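PDB 6M6S: dicer Related Helicase from Caenorhabditis elegans, which binds RNA duplexes bearing a 5'-triphosphate through the zinc-containing C-terminal domain described here and, as a whole, probably hydrolyses ATP as a helicase of RNA interference. Local coordinates for residues B[20-24]-B[25-29]; B[34-38]-B[39-43]; B[88-92]-B[93-97]; B[122-125]-B[126-130]. All blocks are in the same frame, centred on the assembly; numbering follows the deposited sequence.

Overall arrangement
The four contacts follow one another along the chain of this RIG-I-like C-terminal domain, each a place where a strand gives way to a turn or a helix. Contacts 1 and 2, centres about 7 Å apart, are linked through the antiparallel pair 27-30 and 33-36. Contact 4 joins the same mixed sheet through strand 122-123. Contact 3 leads from strand 85-90 to strand 95-99; it packs on contact 1 through Phe21, Leu90 and Leu95, and Pro88 meets Val36, Val41 and Trp42 of contact 2. Contacts 3 and 4 are furthest apart (centres about 20 Å). Contacts 2 and 3 reach the bound RNA, through Tyr34, Gln89 and Val92; contact 4 lies at the surface, on helix 126-132.

Contact 1 (B[20-24]-B[25-29]); sequences EFCKS and IYIKK
Ile27 folds back over the turn that precedes it, and its side chain can be followed from Ser24 to Cys22. CB lies 3.7 Å from Ser24 O, the same carbonyl that accepts the backbone N-H of Ile27. CG1 continues past this oxygen: with CG1 anti to the carbonyl carbon of Ile27 (chi1 -59°), the branch is sent back toward the preceding strand. At the tip, CD1 reaches Cys22 SG at 4.2 Å, a loose apolar touch that spans the turn.

The backbone beneath makes two successive 3-10 bonds. Tyr26 N donates to Lys23 O at 3.1 Å, and Ile27 N to Ser24 O at 3.2 Å; both are nearly straight at the hydrogen, yet both donors stand above the carbonyl planes. Lys23 O lies at the edge of the Tyr26 ring, 3.6 Å from CD2, and Lys23 CB is 4.0 Å from the same CD2. Ile25 CG1 sits over one face of that ring, 3.6 Å above the plane and offset toward the rim. Lys23, bent at chi2 and chi4, leads away from the turn, and its NZ forms a salt bridge of 2.7 Å with Glu20 OE2 on the syn side of the carboxylate.

Ser24 OG is hydrogen-bonded to the backbone N of Tyr10. The turn carries the chain from strand 20-23, which pairs with strand 11-14, into strand 27-30 of the mixed sheet; there Ile27 packs against Leu12 on strand 11-14 and against Tyr34 and Val36 on strand 33-36.

Contact 2 (B[34-38]-B[39-43]); sequences YMVFD and PSVWR
Val36 and Val41 meet across an Asx turn, the bend by which strand 33-36 passes into the 3-10 segment that leads toward strand 45-48. Their branches cross obliquely: Val36 CG1, anti to its own backbone N at chi1 -177°, points into the side of Val41 and comes within 3.9 Å of Val41 CG1. Val41 CB is equally near, so a single methyl of Val36 rests against the branch point of its partner. Both residues also pack on strand 85-90, Val36 against Leu90 and Val41 against Pro88, which makes this pair part of the buried interior.

Asp38 is turned quite differently. Its carboxylate folds forward over the start of Pro39 and gives OD1 to the backbone N-H of Ser40 at 2.8 Å. The donor stands well above the carboxylate plane, 56° out of it, so the group is gripped from over its face. The carbonyl of the same residue accepts Val41 N at 3.0 Å, in a bond only slightly bent at the hydrogen. Asp38 therefore holds the bend with both its side chain and its main chain, while Pro39, which has no N-H to offer, occupies the first corner. The Pro39 ring packs against Ile131 and Met132 of helix 126-132.

One more N-H is taken up as the chain moves on, Arg43 N donating to Ser40 O at 3.2 Å. Val41 is packed tightly against the bend it follows, its CG1 lying only 3.2 Å from Asp38 O.

Contact 3 (B[88-92]-B[93-97]); sequences PQLSV and KALTF. With nucleotides of chain D.
An ST turn formed by Ser91 and Lys93 opens the short 3-10 link between strand 85-90 and strand 95-99. Ser91 OG, swung anti to its backbone N (chi1 172°), accepts Lys93 N at 3.2 Å in a noticeably bent bond, and Lys93 CB lies alongside the same oxygen. Ser91 O takes Ala94 N at 3.0 Å, while the next bond, from Leu95 N to Val92 O, is weak. Inside the bend, Leu95 CD1 comes back to Leu90 CB at 4.0 Å, and Val92 CG1 approaches the edge of the Phe97 ring.

Leaving one antiparallel sheet for another, the link passes helix 111-117, whose Trp111 and Val114 pack against Val92; Ala94 pairs by its backbone with Ser15, beside the zinc site. Two residues before Ser91, the extended Gln89 lays its amide along the ribose of G2 of chain D. Gln89 OE1 lies 3.4 Å from C5' of G2, and Gln89 NE2 is 3.4 Å from O4' of G2. With an alanine in place of Gln89, this ribose would probably lose its flanking amide, and a further RNA sugar the hydrogen bond it makes with OE1. Val92 meanwhile packs on an RNA phosphate.

Contact 4 (B[122-125]-B[126-130]); sequences SEAI and EDDFR
Ile125 and Asp128 cross at about a right angle where strand 122-123 gives way to helix 126-132, which is weakly bonded here. The carboxylate of Asp128 reaches back to the backbone of Ile125, whose N-H it accepts on OD2 at 2.9 Å. This is one half of a capping box, which the apolar Ile125 side chain cannot complete. The bond is almost straight, 171° at the hydrogen, and uses the anti side of the carboxylate close to its plane. Ile125 CG1 lies 3.3 Å from the same oxygen, set there by its position between its own backbone N and carbonyl carbon (chi1 53°). CD1 then runs on beside Asp127, 3.5 Å from its CB, the two side chains pointing the same way. The return bond from Asp128 N to Ile125 O is weak.

Ala124 meets the next helix residue: its CB lies 3.9 Å from Phe129 CE1, while Ile125 O comes to the edge of that ring. Phe129 is the buried member of the contact, edge-to-face with Phe37.

A water donates to Asp128 OD2 and Glu123 O and accepts from Ser122 OG. Asp128 OD1 forms a salt bridge with Lys28 on strand 27-30, so both carboxylate oxygens are engaged. An asparagine in place of Asp128 would probably leave Lys28 without its opposite charge. The negative charge, set among the first residues of a helix, is likely to be stabilised by the helix dipole as well as by Lys28.

Contact 1 (B[20-24]-B[25-29])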
loop_
_atom_site.group_PDB
_atom_site.type_symbol
_atom_site.label_atom_id
_atom_site.label_comp_id
_atom_site.label_asym_id
_atom_site.label_seq_id
_atom_site.Cartn_x
_atom_site.Cartn_y
_atom_site.Cartn_z
ATOM N N GLU B 20 13.968 -7.635 -10.662
ATOM C CA GLU B 20 13.242 -8.744 -10.034
ATOM C C GLU B 20 14.063 -9.405 -8.934
ATOM O O GLU B 20 15.236 -9.685 -9.149
ATOM C CB GLU B 20 12.819 -9.778 -11.096
ATOM C CG GLU B 20 12.157 -11.026 -10.461
ATOM C CD GLU B 20 11.718 -12.087 -11.484
ATOM O OE1 GLU B 20 11.702 -11.797 -12.711
ATOM O OE2 GLU B 20 11.384 -13.210 -11.027
ATOM N N PHE B 21 13.497 -9.647 -7.756
ATOM C CA PHE B 21 14.275 -10.387 -6.740
ATOM C C PHE B 21 13.973 -11.882 -6.754
ATOM O O PHE B 21 14.882 -12.733 -6.700
ATOM C CB PHE B 21 13.872 -9.830 -5.384
ATOM C CG PHE B 21 14.317 -8.399 -5.151
ATOM C CD1 PHE B 21 15.627 -8.034 -5.326
ATOM C CD2 PHE B 21 13.405 -7.418 -4.800
ATOM C CE1 PHE B 21 16.012 -6.737 -5.111
ATOM C CE2 PHE B 21 13.811 -6.138 -4.567
ATOM C CZ PHE B 21 15.101 -5.787 -4.757
ATOM N N CYS B 22 12.692 -12.234 -6.814
ATOM C CA CYS B 22 12.282 -13.634 -6.769
ATOM C C CYS B 22 10.791 -13.798 -7.102
ATOM O O CYS B 22 10.081 -12.803 -7.245
ATOM C CB CYS B 22 12.542 -14.264 -5.360
ATOM S SG CYS B 22 11.462 -13.529 -4.028
ATOM N N LYS B 23 10.346 -15.044 -7.191
ATOM C CA LYS B 23 8.934 -15.347 -7.428
ATOM C C LYS B 23 8.222 -15.528 -6.101
ATOM O O LYS B 23 8.806 -15.926 -5.086
ATOM C CB LYS B 23 8.818 -16.654 -8.214
ATOM C CG LYS B 23 9.407 -16.581 -9.614
ATOM C CD LYS B 23 8.752 -15.493 -10.473
ATOM C CE LYS B 23 9.226 -15.647 -11.960
ATOM N NZ LYS B 23 10.711 -15.588 -12.004
ATOM N N SER B 24 6.920 -15.272 -6.108
ATOM C CA SER B 24 6.098 -15.361 -4.897
ATOM C C SER B 24 6.105 -16.737 -4.228
ATOM O O SER B 24 5.898 -16.822 -3.011
ATOM C CB SER B 24 4.635 -15.043 -5.320
ATOM O OG SER B 24 4.222 -15.886 -6.417
ATOM N N ILE B 25 6.337 -17.810 -4.995
ATOM C CA ILE B 25 6.284 -19.153 -4.451
ATOM C C ILE B 25 7.429 -19.376 -3.429
ATOM O O ILE B 25 7.399 -20.372 -2.713
ATOM C CB ILE B 25 6.306 -20.215 -5.555
ATOM C CG1 ILE B 25 7.664 -20.188 -6.290
ATOM C CG2 ILE B 25 5.071 -20.061 -6.480
ATOM C CD1 ILE B 25 7.784 -21.229 -7.388
ATOM N N TYR B 26 8.400 -18.467 -3.375
ATOM C CA TYR B 26 9.535 -18.651 -2.448
ATOM C C TYR B 26 9.358 -17.931 -1.138
ATOM O O TYR B 26 10.248 -17.970 -0.279
ATOM C CB TYR B 26 10.881 -18.242 -3.098
ATOM C CG TYR B 26 11.218 -19.162 -4.236
ATOM C CD1 TYR B 26 11.647 -20.445 -3.989
ATOM C CD2 TYR B 26 11.027 -18.761 -5.558
ATOM C CE1 TYR B 26 11.908 -21.296 -5.023
ATOM C CE2 TYR B 26 11.283 -19.612 -6.601
ATOM C CZ TYR B 26 11.722 -20.863 -6.330
ATOM O OH TYR B 26 11.989 -21.712 -7.377
ATOM N N ILE B 27 8.258 -17.206 -0.947
ATOM C CA ILE B 27 8.082 -16.504 0.302
ATOM C C ILE B 27 7.340 -17.438 1.246
ATOM O O ILE B 27 6.315 -18.030 0.869
ATOM C CB ILE B 27 7.174 -15.286 0.125
ATOM C CG1 ILE B 27 7.786 -14.329 -0.905
ATOM C CG2 ILE B 27 6.952 -14.537 1.471
ATOM C CD1 ILE B 27 9.169 -13.743 -0.566
ATOM N N LYS B 28 7.863 -17.611 2.459
ATOM C CA LYS B 28 7.231 -18.531 3.427
ATOM C C LYS B 28 7.367 -17.827 4.768
ATOM O O LYS B 28 8.324 -17.026 4.955
ATOM C CB LYS B 28 7.989 -19.854 3.495
ATOM C CG LYS B 28 7.845 -20.627 2.185
ATOM C CD LYS B 28 8.980 -21.538 2.023
ATOM C CE LYS B 28 9.170 -21.878 0.568
ATOM N NZ LYS B 28 8.174 -22.860 0.134
ATOM N N LYS B 29 6.393 -18.018 5.673
ATOM C CA LYS B 29 6.367 -17.307 6.942
ATOM C C LYS B 29 6.970 -18.096 8.089
ATOM O O LYS B 29 6.713 -19.310 8.230
ATOM C CB LYS B 29 4.914 -17.087 7.374
ATOM C CG LYS B 29 4.061 -16.380 6.397
ATOM C CD LYS B 29 2.634 -16.247 6.994
ATOM C CE LYS B 29 1.774 -17.474 6.865
ATOM N NZ LYS B 29 0.379 -17.041 7.105
#

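Contact 2 (B[34-38]-B[39-43])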
loop_
_atom_site.group_PDB
_atom_site.type_symbol
_atom_site.label_atom_id
_atom_site.label_comp_id
_atom_site.label_asym_id
_atom_site.label_seq_id
_atom_site.Cartn_x
_atom_site.Cartn_y
_atom_site.Cartn_z
ATOM N N TYR B 34 8.067 -12.779 6.989
ATOM C CA TYR B 34 7.858 -13.292 5.633
ATOM C C TYR B 34 9.234 -13.308 5.000
ATOM O O TYR B 34 9.810 -12.207 4.709
ATOM C CB TYR B 34 6.859 -12.373 4.893
ATOM C CG TYR B 34 5.435 -12.524 5.442
ATOM C CD1 TYR B 34 5.079 -11.956 6.670
ATOM C CD2 TYR B 34 4.428 -13.158 4.718
ATOM C CE1 TYR B 34 3.812 -12.077 7.160
ATOM C CE2 TYR B 34 3.129 -13.227 5.221
ATOM C CZ TYR B 34 2.862 -12.726 6.432
ATOM O OH TYR B 34 1.568 -12.785 6.933
ATOM N N MET B 35 9.790 -14.518 4.838
ATOM C CA MET B 35 11.203 -14.621 4.448
ATOM C C MET B 35 11.323 -15.178 3.052
ATOM O O MET B 35 10.441 -15.884 2.584
ATOM C CB MET B 35 11.935 -15.575 5.407
ATOM C CG MET B 35 11.630 -15.254 6.881
ATOM S SD MET B 35 12.049 -13.577 7.398
ATOM C CE MET B 35 13.849 -13.716 7.270
ATOM N N VAL B 36 12.469 -14.940 2.389
ATOM C CA VAL B 36 12.686 -15.516 1.062
ATOM C C VAL B 36 13.484 -16.811 1.127
ATOM O O VAL B 36 14.634 -16.829 1.633
ATOM C CB VAL B 36 13.425 -14.483 0.140
ATOM C CG1 VAL B 36 13.571 -15.089 -1.292
ATOM C CG2 VAL B 36 12.722 -13.105 0.107
ATOM N N PHE B 37 12.914 -17.904 0.609
ATOM C CA PHE B 37 13.632 -19.206 0.594
ATOM C C PHE B 37 14.048 -19.624 -0.810
ATOM O O PHE B 37 14.052 -20.798 -1.120
ATOM C CB PHE B 37 12.745 -20.315 1.220
ATOM C CG PHE B 37 12.527 -20.141 2.722
ATOM C CD1 PHE B 37 11.590 -19.237 3.218
ATOM C CD2 PHE B 37 13.240 -20.950 3.640
ATOM C CE1 PHE B 37 11.384 -19.089 4.614
ATOM C CE2 PHE B 37 13.044 -20.785 5.040
ATOM C CZ PHE B 37 12.089 -19.848 5.514
ATOM N N ASP B 38 14.455 -18.666 -1.641
ATOM C CA ASP B 38 15.064 -18.953 -2.953
ATOM C C ASP B 38 16.578 -18.720 -2.767
ATOM O O ASP B 38 16.983 -17.570 -2.522
ATOM C CB ASP B 38 14.514 -17.975 -4.012
ATOM C CG ASP B 38 15.172 -18.100 -5.358
ATOM O OD1 ASP B 38 16.095 -18.930 -5.529
ATOM O OD2 ASP B 38 14.806 -17.336 -6.278
ATOM N N PRO B 39 17.397 -19.778 -2.866
ATOM C CA PRO B 39 18.840 -19.569 -2.623
ATOM C C PRO B 39 19.463 -18.630 -3.647
ATOM O O PRO B 39 20.498 -17.982 -3.356
ATOM C CB PRO B 39 19.431 -20.982 -2.713
ATOM C CG PRO B 39 18.433 -21.758 -3.458
ATOM C CD PRO B 39 17.065 -21.181 -3.119
ATOM N N SER B 40 18.803 -18.444 -4.793
ATOM C CA SER B 40 19.348 -17.500 -5.798
ATOM C C SER B 40 19.186 -16.056 -5.460
ATOM O O SER B 40 19.797 -15.215 -6.121
ATOM C CB SER B 40 18.655 -17.717 -7.161
ATOM O OG SER B 40 18.902 -19.031 -7.578
ATOM N N VAL B 41 18.323 -15.735 -4.492
ATOM C CA VAL B 41 17.948 -14.345 -4.266
ATOM C C VAL B 41 19.168 -13.516 -3.845
ATOM O O VAL B 41 19.223 -12.315 -4.096
ATOM C CB VAL B 41 16.821 -14.234 -3.229
ATOM C CG1 VAL B 41 17.348 -14.469 -1.856
ATOM C CG2 VAL B 41 16.171 -12.844 -3.327
ATOM N N TRP B 42 20.194 -14.177 -3.255
ATOM C CA TRP B 42 21.263 -13.377 -2.709
ATOM C C TRP B 42 22.065 -12.652 -3.821
ATOM O O TRP B 42 22.709 -11.601 -3.547
ATOM C CB TRP B 42 22.210 -14.265 -1.893
ATOM C CG TRP B 42 21.635 -14.835 -0.585
ATOM C CD1 TRP B 42 21.364 -16.145 -0.308
ATOM C CD2 TRP B 42 21.355 -14.102 0.622
ATOM N NE1 TRP B 42 20.936 -16.290 0.976
ATOM C CE2 TRP B 42 20.939 -15.067 1.588
ATOM C CE3 TRP B 42 21.436 -12.734 0.981
ATOM C CZ2 TRP B 42 20.562 -14.713 2.875
ATOM C CZ3 TRP B 42 21.085 -12.363 2.267
ATOM C CH2 TRP B 42 20.692 -13.379 3.214
ATOM N N ARG B 43 22.037 -13.166 -5.066
ATOM C CA ARG B 43 22.711 -12.526 -6.201
ATOM C C ARG B 43 22.198 -11.112 -6.423
ATOM O O ARG B 43 22.934 -10.240 -6.922
ATOM C CB ARG B 43 22.463 -13.339 -7.482
ATOM C CG ARG B 43 22.822 -14.822 -7.319
ATOM C CD ARG B 43 21.971 -15.664 -8.252
ATOM N NE ARG B 43 22.128 -15.262 -9.645
ATOM C CZ ARG B 43 21.228 -15.517 -10.594
ATOM N NH1 ARG B 43 20.104 -16.162 -10.292
ATOM N NH2 ARG B 43 21.446 -15.116 -11.841
#

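Contact 3 (B[88-92]-B[93-97])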
loop_
_atom_site.group_PDB
_atom_site.type_symbol
_atom_site.label_atom_id
_atom_site.label_comp_id
_atom_site.label_asym_id
_atom_site.label_seq_id
_atom_site.Cartn_x
_atom_site.Cartn_y
_atom_site.Cartn_z
ATOM N N PRO B 88 16.780 -13.588 3.757
ATOM C CA PRO B 88 16.365 -12.196 3.534
ATOM C C PRO B 88 14.897 -12.017 3.907
ATOM O O PRO B 88 14.073 -12.914 3.704
ATOM C CB PRO B 88 16.517 -11.992 2.031
ATOM C CG PRO B 88 17.220 -13.221 1.513
ATOM C CD PRO B 88 17.069 -14.352 2.508
ATOM N N GLN B 89 14.601 -10.874 4.516
ATOM C CA GLN B 89 13.214 -10.419 4.679
ATOM C C GLN B 89 13.001 -9.175 3.857
ATOM O O GLN B 89 13.482 -8.064 4.188
ATOM C CB GLN B 89 12.991 -10.109 6.143
ATOM C CG GLN B 89 11.479 -9.825 6.463
ATOM C CD GLN B 89 11.375 -9.259 7.853
ATOM O OE1 GLN B 89 11.687 -8.072 8.090
ATOM N NE2 GLN B 89 10.995 -10.111 8.805
ATOM N N LEU B 90 12.331 -9.339 2.716
ATOM C CA LEU B 90 12.034 -8.168 1.904
ATOM C C LEU B 90 10.855 -7.412 2.524
ATOM O O LEU B 90 9.878 -8.031 2.945
ATOM C CB LEU B 90 11.694 -8.597 0.502
ATOM C CG LEU B 90 12.833 -9.242 -0.286
ATOM C CD1 LEU B 90 12.322 -9.912 -1.575
ATOM C CD2 LEU B 90 13.873 -8.088 -0.583
ATOM N N SER B 91 10.941 -6.086 2.605
ATOM C CA SER B 91 9.877 -5.269 3.206
ATOM C C SER B 91 8.766 -5.092 2.137
ATOM O O SER B 91 9.102 -4.745 0.986
ATOM C CB SER B 91 10.423 -3.886 3.494
ATOM O OG SER B 91 9.335 -3.033 3.911
ATOM N N VAL B 92 7.483 -5.246 2.499
ATOM C CA VAL B 92 6.445 -4.991 1.485
ATOM C C VAL B 92 6.491 -3.583 0.964
ATOM O O VAL B 92 6.067 -3.305 -0.159
ATOM C CB VAL B 92 4.996 -5.115 1.983
ATOM C CG1 VAL B 92 4.481 -6.504 1.820
ATOM C CG2 VAL B 92 4.795 -4.544 3.401
ATOM N N LYS B 93 6.965 -2.635 1.776
ATOM C CA LYS B 93 7.074 -1.245 1.304
ATOM C C LYS B 93 8.057 -0.984 0.160
ATOM O O LYS B 93 7.991 0.052 -0.461
ATOM C CB LYS B 93 7.493 -0.351 2.461
ATOM C CG LYS B 93 6.544 -0.379 3.617
ATOM C CD LYS B 93 7.259 0.224 4.831
ATOM C CE LYS B 93 6.335 0.255 6.035
ATOM N NZ LYS B 93 6.870 1.163 7.097
ATOM N N ALA B 94 8.994 -1.927 -0.104
ATOM C CA ALA B 94 9.994 -1.731 -1.107
ATOM C C ALA B 94 9.686 -2.525 -2.361
ATOM O O ALA B 94 10.462 -2.433 -3.322
ATOM C CB ALA B 94 11.319 -2.289 -0.540
ATOM N N LEU B 95 8.549 -3.220 -2.339
ATOM C CA LEU B 95 8.183 -4.182 -3.405
ATOM C C LEU B 95 7.012 -3.738 -4.273
ATOM O O LEU B 95 6.046 -3.102 -3.806
ATOM C CB LEU B 95 7.794 -5.510 -2.799
ATOM C CG LEU B 95 8.939 -6.240 -2.060
ATOM C CD1 LEU B 95 8.370 -7.531 -1.532
ATOM C CD2 LEU B 95 10.151 -6.480 -2.985
ATOM N N THR B 96 7.120 -4.088 -5.553
ATOM C CA THR B 96 5.971 -4.087 -6.447
ATOM C C THR B 96 5.762 -5.540 -6.826
ATOM O O THR B 96 6.717 -6.262 -7.197
ATOM C CB THR B 96 6.243 -3.248 -7.675
ATOM O OG1 THR B 96 6.355 -1.866 -7.259
ATOM C CG2 THR B 96 5.042 -3.254 -8.632
ATOM N N PHE B 97 4.517 -6.029 -6.746
ATOM C CA PHE B 97 4.186 -7.388 -7.166
ATOM C C PHE B 97 3.653 -7.351 -8.587
ATOM O O PHE B 97 2.776 -6.541 -8.900
ATOM C CB PHE B 97 3.143 -7.972 -6.233
ATOM C CG PHE B 97 3.618 -8.054 -4.810
ATOM C CD1 PHE B 97 4.284 -9.169 -4.356
ATOM C CD2 PHE B 97 3.405 -7.008 -3.950
ATOM C CE1 PHE B 97 4.723 -9.211 -3.039
ATOM C CE2 PHE B 97 3.857 -7.034 -2.639
ATOM C CZ PHE B 97 4.506 -8.192 -2.197
ATOM P P G D 2 9.655 -3.489 10.081
ATOM O OP1 G D 2 9.170 -2.883 8.799
ATOM O OP2 G D 2 9.302 -2.735 11.331
ATOM O "O5'" G D 2 8.995 -4.942 10.098
ATOM C "C5'" G D 2 9.318 -5.878 9.079
ATOM C "C4'" G D 2 8.664 -7.201 9.363
ATOM O "O4'" G D 2 9.251 -7.792 10.534
ATOM C "C3'" G D 2 7.172 -7.171 9.681
ATOM O "O3'" G D 2 6.409 -7.145 8.500
ATOM C "C2'" G D 2 6.985 -8.487 10.417
ATOM O "O2'" G D 2 6.976 -9.550 9.470
ATOM C "C1'" G D 2 8.290 -8.578 11.204
ATOM N N9 G D 2 8.181 -8.042 12.571
ATOM C C8 G D 2 8.624 -6.797 13.025
ATOM N N7 G D 2 8.421 -6.630 14.317
ATOM C C5 G D 2 7.841 -7.840 14.722
ATOM C C6 G D 2 7.393 -8.281 15.997
ATOM O O6 G D 2 7.443 -7.674 17.054
ATOM N N1 G D 2 6.850 -9.563 15.965
ATOM C C2 G D 2 6.763 -10.354 14.838
ATOM N N2 G D 2 6.230 -11.587 14.984
ATOM N N3 G D 2 7.182 -9.951 13.643
ATOM C C4 G D 2 7.697 -8.707 13.665
HETATM O O HOH W 1 4.101 -3.627 -1.897
#

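Contact 4 (B[122-125]-B[126-130])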
loop_
_atom_site.group_PDB
_atom_site.type_symbol
_atom_site.label_atom_id
_atom_site.label_comp_id
_atom_site.label_asym_id
_atom_site.label_seq_id
_atom_site.Cartn_x
_atom_site.Cartn_y
_atom_site.Cartn_z
ATOM N N SER B 122 2.705 -20.009 2.554
ATOM C CA SER B 122 2.693 -21.100 3.526
ATOM C C SER B 122 3.589 -20.766 4.766
ATOM O O SER B 122 4.493 -19.893 4.706
ATOM C CB SER B 122 3.182 -22.405 2.852
ATOM O OG SER B 122 4.566 -22.312 2.528
ATOM N N GLU B 123 3.362 -21.458 5.882
ATOM C CA GLU B 123 4.348 -21.414 6.977
ATOM C C GLU B 123 5.527 -22.320 6.658
ATOM O O GLU B 123 5.339 -23.479 6.249
ATOM C CB GLU B 123 3.668 -21.862 8.279
ATOM C CG GLU B 123 2.433 -20.984 8.531
ATOM C CD GLU B 123 1.742 -21.218 9.849
ATOM O OE1 GLU B 123 1.853 -22.345 10.410
ATOM O OE2 GLU B 123 1.034 -20.267 10.296
ATOM N N ALA B 124 6.747 -21.803 6.839
ATOM C CA ALA B 124 7.967 -22.564 6.579
ATOM C C ALA B 124 8.036 -23.848 7.357
ATOM O O ALA B 124 7.566 -23.913 8.502
ATOM C CB ALA B 124 9.212 -21.696 6.939
ATOM N N ILE B 125 8.558 -24.890 6.711
ATOM C CA ILE B 125 8.792 -26.173 7.369
ATOM C C ILE B 125 10.291 -26.435 7.293
ATOM O O ILE B 125 11.023 -25.731 6.606
ATOM C CB ILE B 125 8.090 -27.346 6.625
ATOM C CG1 ILE B 125 8.478 -27.372 5.137
ATOM C CG2 ILE B 125 6.583 -27.237 6.744
ATOM C CD1 ILE B 125 7.987 -28.649 4.434
ATOM N N GLU B 126 10.763 -27.476 7.975
ATOM C CA GLU B 126 12.217 -27.767 7.902
ATOM C C GLU B 126 12.790 -27.978 6.483
ATOM O O GLU B 126 13.858 -27.519 6.160
ATOM C CB GLU B 126 12.576 -28.967 8.782
ATOM C CG GLU B 126 13.830 -28.744 9.663
ATOM C CD GLU B 126 15.163 -29.094 9.002
ATOM O OE1 GLU B 126 15.271 -30.152 8.323
ATOM O OE2 GLU B 126 16.126 -28.304 9.201
ATOM N N ASP B 127 12.063 -28.686 5.636
ATOM C CA ASP B 127 12.446 -28.822 4.227
ATOM C C ASP B 127 12.825 -27.493 3.534
ATOM O O ASP B 127 13.805 -27.441 2.773
ATOM C CB ASP B 127 11.291 -29.528 3.504
ATOM C CG ASP B 127 11.685 -30.070 2.167
ATOM O OD1 ASP B 127 11.782 -29.256 1.215
ATOM O OD2 ASP B 127 11.899 -31.304 2.067
ATOM N N ASP B 128 12.085 -26.405 3.800
ATOM C CA ASP B 128 12.416 -25.095 3.185
ATOM C C ASP B 128 13.784 -24.563 3.579
ATOM O O ASP B 128 14.462 -23.880 2.811
ATOM C CB ASP B 128 11.377 -24.015 3.566
ATOM C CG ASP B 128 10.026 -24.350 3.066
ATOM O OD1 ASP B 128 9.939 -24.595 1.851
ATOM O OD2 ASP B 128 9.055 -24.383 3.865
ATOM N N PHE B 129 14.201 -24.865 4.801
ATOM C CA PHE B 129 15.489 -24.351 5.298
ATOM C C PHE B 129 16.645 -25.050 4.623
ATOM O O PHE B 129 17.722 -24.465 4.440
ATOM C CB PHE B 129 15.593 -24.530 6.816
ATOM C CG PHE B 129 14.755 -23.566 7.583
ATOM C CD1 PHE B 129 13.435 -23.843 7.821
ATOM C CD2 PHE B 129 15.267 -22.348 8.028
ATOM C CE1 PHE B 129 12.621 -22.908 8.509
ATOM C CE2 PHE B 129 14.466 -21.453 8.719
ATOM C CZ PHE B 129 13.135 -21.714 8.935
ATOM N N ARG B 130 16.433 -26.285 4.214
ATOM C CA ARG B 130 17.544 -27.052 3.688
ATOM C C ARG B 130 18.147 -26.473 2.424
ATOM O O ARG B 130 19.351 -26.461 2.294
ATOM C CB ARG B 130 17.124 -28.478 3.452
ATOM C CG ARG B 130 16.699 -29.166 4.713
ATOM C CD ARG B 130 16.264 -30.574 4.377
ATOM N NE ARG B 130 17.352 -31.352 3.779
ATOM C CZ ARG B 130 18.197 -32.095 4.478
ATOM N NH1 ARG B 130 18.095 -32.174 5.799
ATOM N NH2 ARG B 130 19.145 -32.759 3.860
HETATM O O HOH W 2 6.175 -24.034 3.847
#